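Local structure of hypothetical protein Atu1540 (2HWJ) at residues P19-A23 against L108-A114; K34-E38 against L75-V80; G160-F164 against E193-P198. The protein is of unknown function but belongs to a family of putative ParB-like nucleases and is probably related in fold to ParB and sulfiredoxin. All coordinates share one frame; numbering follows the deposited sequence.

Overall arrangement
From the N terminus, the loop after strand 9-13 supplies P19-A23, the first half of contact 1, which waits 85 residues for its partner L108-A114, the loop beyond helix 96-105. Contact 2 is nested inside this long excursion: the end of helix 26-37 meets the end of helix 69-77, their segments separated by strands 52-57 and 63-65. Contact 3 follows in series, folding the tail beyond helix 178-189 back onto helix 157-166. Contact 1 is buried near the middle of the chain, its centre about 22 Å from that of contact 2 and 19 Å from that of contact 3; contacts 2 and 3 lie on opposite sides of the chain's centre.

Contact 1 of 3, residues P19-A23 against L108-A114; sequences PTQIA and LIYPFDA
A chi1 of 63° sets T20 OG1 between its own backbone N and carbonyl carbon, where it faces L108 O; in I22 (chi1 -67°) CG1 lies beside the backbone N and CG2 opposite that N, which spreads the two branches over P111 and D113. The segments are irregular, run in much the same direction and share a single beta bridge, Q21 with Y110, buried within the ParB-like region. Y110 N donates to T20 O at 2.9 Å. The same oxygen receives a CA-H...O contact from I109 CA at 3.3 Å, and Y110 O returns one to Q21 CA at 3.5 Å. T20 OG1 stands 3.1 Å from L108 O, but it is also hydrogen-bonded to L65 O, so its single proton cannot be assigned to L108 O.

Just past the bridge, P111 is the centre of an inverse gamma turn closed by F112 N to Y110 O. One step from Q21 to I22 is therefore matched by three from Y110 to D113, so the bridge is not continued. I22 fills this kink: CD1 comes within 3.6 Å of P111 C, and CG2 lies 3.8 Å from D113 CA. Next along, A23 CB meets A114 CB at 4.3 Å; A23 belongs to strand 23-24, which pairs in parallel with 132-133, and the I22 backbone already bonds to E132. The Y110 ring leads away from P19-A23 and stacks on F156, with F112 CD1 above the centre of one face; F112 also packs on D104 of the second subunit. Q21 stays with its own segment: its extended chain brings NE2 to A23 O, two residues on, at 2.9 Å, with an angle of 153° at the hydrogen and the acceptor somewhat out of the amide plane.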
loop_
_atom_site.group_PDB
_atom_site.type_symbol
_atom_site.label_atom_id
_atom_site.label_comp_id
_atom_site.label_asym_id
_atom_site.label_seq_id
_atom_site.Cartn_x
_atom_site.Cartn_y
_atom_site.Cartn_z
ATOM N N PRO A 19 16.089 -8.610 -17.438
ATOM C CA PRO A 19 14.990 -9.229 -16.710
ATOM C C PRO A 19 15.068 -9.025 -15.190
ATOM O O PRO A 19 16.161 -8.764 -14.699
ATOM C CB PRO A 19 15.194 -10.735 -16.970
ATOM C CG PRO A 19 15.933 -10.815 -18.197
ATOM C CD PRO A 19 16.757 -9.544 -18.356
ATOM N N THR A 20 13.957 -9.220 -14.439
ATOM C CA THR A 20 14.130 -9.238 -13.021
ATOM C C THR A 20 13.476 -10.434 -12.401
ATOM O O THR A 20 13.205 -10.480 -11.195
ATOM C CB THR A 20 13.714 -7.826 -12.341
ATOM O OG1 THR A 20 12.337 -7.561 -12.540
ATOM C CG2 THR A 20 14.554 -6.608 -12.859
ATOM N N GLN A 21 13.234 -11.453 -13.205
ATOM C CA GLN A 21 12.668 -12.761 -12.749
ATOM C C GLN A 21 13.183 -13.866 -13.653
ATOM O O GLN A 21 13.647 -13.630 -14.781
ATOM C CB GLN A 21 11.129 -12.731 -12.715
ATOM C CG GLN A 21 10.430 -12.624 -14.063
ATOM C CD GLN A 21 8.976 -12.299 -13.921
ATOM O OE1 GLN A 21 8.667 -11.298 -13.331
ATOM N NE2 GLN A 21 8.064 -13.108 -14.504
ATOM N N ILE A 22 13.110 -15.091 -13.174
ATOM C CA ILE A 22 13.718 -16.226 -13.823
ATOM C C ILE A 22 12.740 -16.883 -14.758
ATOM O O ILE A 22 13.145 -17.411 -15.784
ATOM C CB ILE A 22 14.221 -17.172 -12.757
ATOM C CG1 ILE A 22 15.366 -16.484 -12.041
ATOM C CG2 ILE A 22 14.797 -18.403 -13.369
ATOM C CD1 ILE A 22 15.775 -17.104 -10.853
ATOM N N ALA A 23 11.434 -16.794 -14.458
ATOM C CA ALA A 23 10.446 -17.618 -15.192
ATOM C C ALA A 23 9.209 -16.875 -15.604
ATOM O O ALA A 23 8.930 -15.842 -15.048
ATOM C CB ALA A 23 10.110 -18.917 -14.455
ATOM N N LEU A 108 11.317 -5.827 -6.230
ATOM C CA LEU A 108 11.317 -5.583 -7.639
ATOM C C LEU A 108 11.962 -6.744 -8.328
ATOM O O LEU A 108 12.089 -6.759 -9.594
ATOM C CB LEU A 108 12.011 -4.253 -7.963
ATOM C CG LEU A 108 11.205 -3.022 -7.371
ATOM C CD1 LEU A 108 11.895 -1.671 -7.411
ATOM C CD2 LEU A 108 9.811 -2.889 -7.925
ATOM N N ILE A 109 12.365 -7.777 -7.565
ATOM C CA ILE A 109 12.888 -8.964 -8.273
ATOM C C ILE A 109 12.196 -10.190 -7.837
ATOM O O ILE A 109 11.517 -10.145 -6.903
ATOM C CB ILE A 109 14.350 -9.134 -8.115
ATOM C CG1 ILE A 109 14.686 -9.331 -6.642
ATOM C CG2 ILE A 109 15.053 -7.945 -8.795
ATOM C CD1 ILE A 109 16.049 -9.813 -6.382
ATOM N N TYR A 110 12.310 -11.284 -8.558
ATOM C CA TYR A 110 11.586 -12.461 -8.178
ATOM C C TYR A 110 12.441 -13.620 -8.572
ATOM O O TYR A 110 12.209 -14.242 -9.586
ATOM C CB TYR A 110 10.219 -12.522 -8.855
ATOM C CG TYR A 110 9.364 -13.624 -8.313
ATOM C CD1 TYR A 110 9.052 -14.769 -9.093
ATOM C CD2 TYR A 110 8.928 -13.594 -6.965
ATOM C CE1 TYR A 110 8.279 -15.843 -8.593
ATOM C CE2 TYR A 110 8.103 -14.625 -6.425
ATOM C CZ TYR A 110 7.802 -15.764 -7.255
ATOM O OH TYR A 110 7.000 -16.783 -6.724
ATOM N N PRO A 111 13.477 -13.887 -7.792
ATOM C CA PRO A 111 14.475 -14.893 -8.178
ATOM C C PRO A 111 13.978 -16.289 -7.900
ATOM O O PRO A 111 14.517 -16.928 -7.017
ATOM C CB PRO A 111 15.631 -14.624 -7.240
ATOM C CG PRO A 111 14.997 -14.016 -6.036
ATOM C CD PRO A 111 13.774 -13.252 -6.501
ATOM N N PHE A 112 12.925 -16.732 -8.594
ATOM C CA PHE A 112 12.434 -18.089 -8.420
ATOM C C PHE A 112 12.375 -18.820 -9.739
ATOM O O PHE A 112 11.893 -18.282 -10.721
ATOM C CB PHE A 112 11.075 -18.120 -7.757
ATOM C CG PHE A 112 11.077 -17.677 -6.329
ATOM C CD1 PHE A 112 11.002 -16.348 -6.003
ATOM C CD2 PHE A 112 11.117 -18.596 -5.310
ATOM C CE1 PHE A 112 10.994 -15.951 -4.656
ATOM C CE2 PHE A 112 11.102 -18.217 -3.984
ATOM C CZ PHE A 112 11.012 -16.920 -3.658
ATOM N N ASP A 113 12.885 -20.049 -9.770
ATOM C CA ASP A 113 12.975 -20.789 -11.029
ATOM C C ASP A 113 11.655 -21.455 -11.381
ATOM O O ASP A 113 10.758 -21.496 -10.579
ATOM C CB ASP A 113 14.038 -21.879 -10.939
ATOM C CG ASP A 113 13.637 -22.938 -10.002
ATOM O OD1 ASP A 113 12.442 -23.313 -9.998
ATOM O OD2 ASP A 113 14.518 -23.418 -9.259
ATOM N N ALA A 114 11.626 -22.064 -12.559
ATOM C CA ALA A 114 10.449 -22.673 -13.121
ATOM C C ALA A 114 9.820 -23.738 -12.188
ATOM O O ALA A 114 8.617 -24.011 -12.302
ATOM C CB ALA A 114 10.720 -23.195 -14.545
#

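Contact 2 of 3, residues K34-E38 against L75-V80; sequences KEWRE and LSKEGV
The indole of W36 has L75 CD1 over one face, displaced toward the rim and 4.0 Å from W36 CE3. V80 CG2 and E78 CG come to the ring obliquely, V80 CG2 standing 3.6 Å from W36 CZ2 on the six-membered side and E78 CG approaching W36 CD1 on the pyrrole side. The second flat group is the guanidinium of R37, whose edge, in its plane, meets E78 OE1. With CG anti to the backbone N (chi1 166°), W36 reaches across from its helix; it lies roughly perpendicular to the L75 side chain and runs alongside, head to tail with, that of E78.

Here two helix ends come together, those of 26-37 and 69-77. The second closes in a Schellman motif: G79 takes positive phi, its N bonds to S76 O at 2.9 Å, and V80 N reaches back to L75 O at 3.0 Å. This turn places E78 and V80, just beyond the helix, with their CB atoms toward K34-E38, V80 against W36 and E78 against both W36 and R37.

E78 bends at chi2 and carries its carboxylate beyond the indole to R37. The salt bridge runs from R37 NH1 to E78 OE1 at 3.1 Å and is nearly straight, 167° at the hydrogen, although the donor approaches from 38° out of the carboxylate plane. E78 OE1 has a second cationic partner in R33, one turn earlier on helix 26-37, so two arginines grip one oxygen. The contact lies at the surface, and R37 also touches a crystal neighbour, which may influence its bent chain.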
loop_
_atom_site.group_PDB
_atom_site.type_symbol
_atom_site.label_atom_id
_atom_site.label_comp_id
_atom_site.label_asym_id
_atom_site.label_seq_id
_atom_site.Cartn_x
_atom_site.Cartn_y
_atom_site.Cartn_z
ATOM N N LYS A 34 -0.139 -14.619 -30.154
ATOM C CA LYS A 34 -1.237 -14.716 -31.132
ATOM C C LYS A 34 -1.878 -13.373 -31.261
ATOM O O LYS A 34 -2.017 -12.894 -32.372
ATOM C CB LYS A 34 -2.341 -15.747 -30.790
ATOM C CG LYS A 34 -2.197 -17.195 -31.367
ATOM C CD LYS A 34 -2.640 -17.447 -32.841
ATOM C CE LYS A 34 -4.169 -17.590 -33.040
ATOM N NZ LYS A 34 -4.926 -18.088 -31.847
ATOM N N GLU A 35 -2.266 -12.779 -30.127
ATOM C CA GLU A 35 -3.058 -11.537 -30.137
ATOM C C GLU A 35 -2.330 -10.571 -31.068
ATOM O O GLU A 35 -2.915 -10.061 -32.035
ATOM C CB GLU A 35 -3.270 -10.923 -28.718
ATOM C CG GLU A 35 -4.672 -11.171 -27.990
ATOM C CD GLU A 35 -4.809 -10.436 -26.551
ATOM O OE1 GLU A 35 -5.623 -9.480 -26.437
ATOM O OE2 GLU A 35 -4.101 -10.776 -25.531
ATOM N N TRP A 36 -1.037 -10.396 -30.782
ATOM C CA TRP A 36 -0.180 -9.500 -31.506
ATOM C C TRP A 36 -0.026 -9.902 -32.958
ATOM O O TRP A 36 -0.084 -9.052 -33.823
ATOM C CB TRP A 36 1.187 -9.434 -30.845
ATOM C CG TRP A 36 2.223 -8.795 -31.730
ATOM C CD1 TRP A 36 3.006 -9.427 -32.647
ATOM C CD2 TRP A 36 2.576 -7.404 -31.791
ATOM N NE1 TRP A 36 3.817 -8.527 -33.281
ATOM C CE2 TRP A 36 3.582 -7.275 -32.773
ATOM C CE3 TRP A 36 2.120 -6.251 -31.129
ATOM C CZ2 TRP A 36 4.159 -6.026 -33.123
ATOM C CZ3 TRP A 36 2.694 -4.982 -31.467
ATOM C CH2 TRP A 36 3.714 -4.892 -32.455
ATOM N N ARG A 37 0.197 -11.185 -33.228
ATOM C CA ARG A 37 0.447 -11.645 -34.591
ATOM C C ARG A 37 -0.794 -11.224 -35.381
ATOM O O ARG A 37 -0.735 -10.939 -36.581
ATOM C CB ARG A 37 0.743 -13.180 -34.638
ATOM C CG ARG A 37 1.677 -13.662 -35.809
ATOM C CD ARG A 37 2.653 -14.905 -35.482
ATOM N NE ARG A 37 1.915 -16.145 -35.163
ATOM C CZ ARG A 37 1.962 -16.839 -34.014
ATOM N NH1 ARG A 37 2.775 -16.519 -33.022
ATOM N NH2 ARG A 37 1.185 -17.895 -33.866
ATOM N N GLU A 38 -1.895 -11.088 -34.652
ATOM C CA GLU A 38 -3.188 -10.796 -35.234
ATOM C C GLU A 38 -3.747 -9.413 -34.902
ATOM O O GLU A 38 -4.950 -9.271 -34.745
ATOM C CB GLU A 38 -4.172 -11.896 -34.851
ATOM C CG GLU A 38 -4.087 -13.099 -35.809
ATOM C CD GLU A 38 -4.442 -14.456 -35.173
ATOM O OE1 GLU A 38 -5.253 -14.498 -34.209
ATOM O OE2 GLU A 38 -3.905 -15.491 -35.663
ATOM N N LEU A 75 6.937 -10.240 -27.468
ATOM C CA LEU A 75 7.259 -9.294 -28.543
ATOM C C LEU A 75 8.624 -9.699 -29.101
ATOM O O LEU A 75 8.866 -9.699 -30.311
ATOM C CB LEU A 75 7.294 -7.864 -28.020
ATOM C CG LEU A 75 6.187 -6.806 -28.061
ATOM C CD1 LEU A 75 4.859 -7.279 -28.345
ATOM C CD2 LEU A 75 6.152 -6.023 -26.771
ATOM N N SER A 76 9.492 -10.125 -28.212
ATOM C CA SER A 76 10.795 -10.530 -28.646
ATOM C C SER A 76 10.728 -11.732 -29.594
ATOM O O SER A 76 11.285 -11.691 -30.711
ATOM C CB SER A 76 11.612 -10.890 -27.463
ATOM O OG SER A 76 12.755 -11.421 -28.033
ATOM N N LYS A 77 10.007 -12.777 -29.170
ATOM C CA LYS A 77 9.726 -13.875 -30.064
ATOM C C LYS A 77 9.016 -13.446 -31.373
ATOM O O LYS A 77 9.176 -14.111 -32.397
ATOM C CB LYS A 77 8.972 -14.992 -29.362
ATOM C CG LYS A 77 9.772 -15.676 -28.290
ATOM C CD LYS A 77 9.029 -16.990 -27.849
ATOM C CE LYS A 77 9.771 -17.861 -26.799
ATOM N NZ LYS A 77 9.116 -19.218 -26.686
ATOM N N GLU A 78 8.274 -12.336 -31.389
ATOM C CA GLU A 78 7.646 -11.934 -32.671
ATOM C C GLU A 78 8.571 -11.166 -33.581
ATOM O O GLU A 78 8.147 -10.687 -34.620
ATOM C CB GLU A 78 6.376 -11.103 -32.454
ATOM C CG GLU A 78 5.120 -11.914 -32.256
ATOM C CD GLU A 78 4.926 -13.045 -33.314
ATOM O OE1 GLU A 78 4.890 -14.243 -32.891
ATOM O OE2 GLU A 78 4.799 -12.744 -34.546
ATOM N N GLY A 79 9.830 -11.023 -33.175
ATOM C CA GLY A 79 10.803 -10.251 -33.957
ATOM C C GLY A 79 10.751 -8.732 -33.708
ATOM O O GLY A 79 11.334 -7.968 -34.458
ATOM N N VAL A 80 10.078 -8.273 -32.656
ATOM C CA VAL A 80 9.986 -6.873 -32.449
ATOM C C VAL A 80 11.288 -6.470 -31.783
ATOM O O VAL A 80 11.655 -7.115 -30.840
ATOM C CB VAL A 80 8.845 -6.543 -31.514
ATOM C CG1 VAL A 80 8.914 -5.091 -31.185
ATOM C CG2 VAL A 80 7.532 -6.849 -32.151
#

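Contact 3 of 3, residues G160-F164 against E193-P198; sequences GWADF and EARHLP
L197 is the knob of this contact, and W161 and F164, three residues apart on helix 157-166, form the hollow that takes it. L197 CD1 sits in the corner between the two rings and makes CH-pi contacts over a face of each. It stands 3.4 Å from the centroid of the W161 six-membered ring, only 5° off the normal, and 3.8 Å from the F164 ring centroid, less squarely. The other branch, L197 CD2, settles on the bare backbone of G160, 3.7 Å from G160 O. W161 and F164 make room by diverging: W161 CG lies beside its backbone N (chi1 near -78°), whereas that of F164 is anti to N, which opens their rings into a groove.

A194 closes the far end of this groove. Its CB is a smaller bump that touches both walls, 3.8 Å from W161 CH2 and 3.6 Å from F164 CZ. Along the F164 wall the H196 ring comes in with an edge, NE2 being 3.9 Å from F164 CD1, and the two rings meet obliquely. At the pyrrole edge of the indole, P198 helps to hold its rotation: W161 NE1 donates to P198 O at 2.9 Å, almost straight (170°) and in the ring plane. The buried indole nitrogen is thereby satisfied by a backbone carbonyl.

W161 also stacks on Y149. The second subunit borders the contact, with its H93 hydrogen-bonded to E193 O and meeting the H196 ring, and its S101 hydroxyl hydrogen-bonded to D163 OD2. The bumps A194 and L197 are the first and last residues of a type I beta turn, by which the C-terminal tail beyond helix 178-189 is folded back onto helix 157-166.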
loop_
_atom_site.group_PDB
_atom_site.type_symbol
_atom_site.label_atom_id
_atom_site.label_comp_id
_atom_site.label_asym_id
_atom_site.label_seq_id
_atom_site.Cartn_x
_atom_site.Cartn_y
_atom_site.Cartn_z
ATOM N N GLY A 160 2.087 -16.530 -6.251
ATOM C CA GLY A 160 1.515 -17.118 -5.030
ATOM C C GLY A 160 0.517 -18.208 -5.313
ATOM O O GLY A 160 0.557 -19.292 -4.726
ATOM N N TRP A 161 -0.345 -17.941 -6.276
ATOM C CA TRP A 161 -1.297 -18.937 -6.765
ATOM C C TRP A 161 -0.590 -20.096 -7.468
ATOM O O TRP A 161 -0.951 -21.274 -7.254
ATOM C CB TRP A 161 -2.343 -18.281 -7.664
ATOM C CG TRP A 161 -3.365 -17.564 -6.812
ATOM C CD1 TRP A 161 -3.312 -16.270 -6.368
ATOM C CD2 TRP A 161 -4.517 -18.141 -6.212
ATOM N NE1 TRP A 161 -4.367 -16.011 -5.575
ATOM C CE2 TRP A 161 -5.128 -17.135 -5.450
ATOM C CE3 TRP A 161 -5.116 -19.420 -6.274
ATOM C CZ2 TRP A 161 -6.315 -17.336 -4.767
ATOM C CZ3 TRP A 161 -6.298 -19.636 -5.579
ATOM C CH2 TRP A 161 -6.892 -18.582 -4.837
ATOM N N ALA A 162 0.422 -19.779 -8.273
ATOM C CA ALA A 162 1.170 -20.834 -8.914
ATOM C C ALA A 162 1.863 -21.742 -7.883
ATOM O O ALA A 162 1.860 -22.935 -8.023
ATOM C CB ALA A 162 2.169 -20.265 -9.908
ATOM N N ASP A 163 2.437 -21.185 -6.830
ATOM C CA ASP A 163 3.017 -22.050 -5.858
ATOM C C ASP A 163 1.925 -22.939 -5.159
ATOM O O ASP A 163 2.086 -24.139 -4.979
ATOM C CB ASP A 163 3.913 -21.248 -4.910
ATOM C CG ASP A 163 4.172 -22.002 -3.579
ATOM O OD1 ASP A 163 4.625 -23.195 -3.640
ATOM O OD2 ASP A 163 3.917 -21.449 -2.464
ATOM N N PHE A 164 0.782 -22.373 -4.820
ATOM C CA PHE A 164 -0.304 -23.159 -4.248
ATOM C C PHE A 164 -0.641 -24.333 -5.193
ATOM O O PHE A 164 -0.603 -25.481 -4.786
ATOM C CB PHE A 164 -1.477 -22.210 -4.036
ATOM C CG PHE A 164 -2.763 -22.864 -3.582
ATOM C CD1 PHE A 164 -2.941 -23.245 -2.274
ATOM C CD2 PHE A 164 -3.837 -23.006 -4.454
ATOM C CE1 PHE A 164 -4.126 -23.789 -1.853
ATOM C CE2 PHE A 164 -5.030 -23.568 -4.013
ATOM C CZ PHE A 164 -5.152 -23.954 -2.728
ATOM N N GLU A 193 -9.318 -24.085 1.466
ATOM C CA GLU A 193 -7.877 -24.258 1.502
ATOM C C GLU A 193 -7.032 -23.092 0.901
ATOM O O GLU A 193 -5.897 -22.806 1.353
ATOM C CB GLU A 193 -7.513 -25.550 0.808
ATOM C CG GLU A 193 -6.102 -26.073 1.241
ATOM C CD GLU A 193 -5.943 -27.616 1.185
ATOM O OE1 GLU A 193 -5.339 -28.173 0.196
ATOM O OE2 GLU A 193 -6.442 -28.266 2.145
ATOM N N ALA A 194 -7.585 -22.425 -0.109
ATOM C CA ALA A 194 -6.949 -21.309 -0.724
ATOM C C ALA A 194 -7.284 -20.016 0.003
ATOM O O ALA A 194 -6.941 -18.933 -0.498
ATOM C CB ALA A 194 -7.387 -21.220 -2.161
ATOM N N ARG A 195 -7.940 -20.079 1.167
ATOM C CA ARG A 195 -8.382 -18.826 1.811
ATOM C C ARG A 195 -7.301 -17.802 2.137
ATOM O O ARG A 195 -7.592 -16.644 2.224
ATOM C CB ARG A 195 -9.272 -19.071 3.037
ATOM C CG ARG A 195 -8.510 -19.518 4.307
ATOM C CD ARG A 195 -9.426 -20.130 5.416
ATOM N NE ARG A 195 -8.692 -21.182 6.151
ATOM C CZ ARG A 195 -8.958 -22.499 6.133
ATOM N NH1 ARG A 195 -9.979 -23.003 5.456
ATOM N NH2 ARG A 195 -8.209 -23.336 6.828
ATOM N N HIS A 196 -6.068 -18.240 2.292
ATOM C CA HIS A 196 -4.939 -17.430 2.755
ATOM C C HIS A 196 -4.275 -16.736 1.611
ATOM O O HIS A 196 -3.324 -16.028 1.835
ATOM C CB HIS A 196 -3.874 -18.328 3.322
ATOM C CG HIS A 196 -3.499 -19.401 2.367
ATOM N ND1 HIS A 196 -2.313 -19.392 1.665
ATOM C CD2 HIS A 196 -4.223 -20.435 1.867
ATOM C CE1 HIS A 196 -2.289 -20.419 0.831
ATOM N NE2 HIS A 196 -3.440 -21.057 0.921
ATOM N N LEU A 197 -4.731 -16.965 0.381
ATOM C CA LEU A 197 -4.116 -16.380 -0.805
ATOM C C LEU A 197 -4.692 -15.042 -1.163
ATOM O O LEU A 197 -5.864 -14.796 -0.910
ATOM C CB LEU A 197 -4.299 -17.281 -1.989
ATOM C CG LEU A 197 -3.465 -18.576 -1.912
ATOM C CD1 LEU A 197 -4.002 -19.601 -2.915
ATOM C CD2 LEU A 197 -1.957 -18.342 -2.126
ATOM N N PRO A 198 -3.905 -14.160 -1.808
ATOM C CA PRO A 198 -4.449 -12.831 -2.102
ATOM C C PRO A 198 -5.465 -12.927 -3.216
ATOM O O PRO A 198 -5.226 -13.588 -4.215
ATOM C CB PRO A 198 -3.231 -12.095 -2.641
ATOM C CG PRO A 198 -2.365 -13.197 -3.273
ATOM C CD PRO A 198 -2.545 -14.359 -2.370
#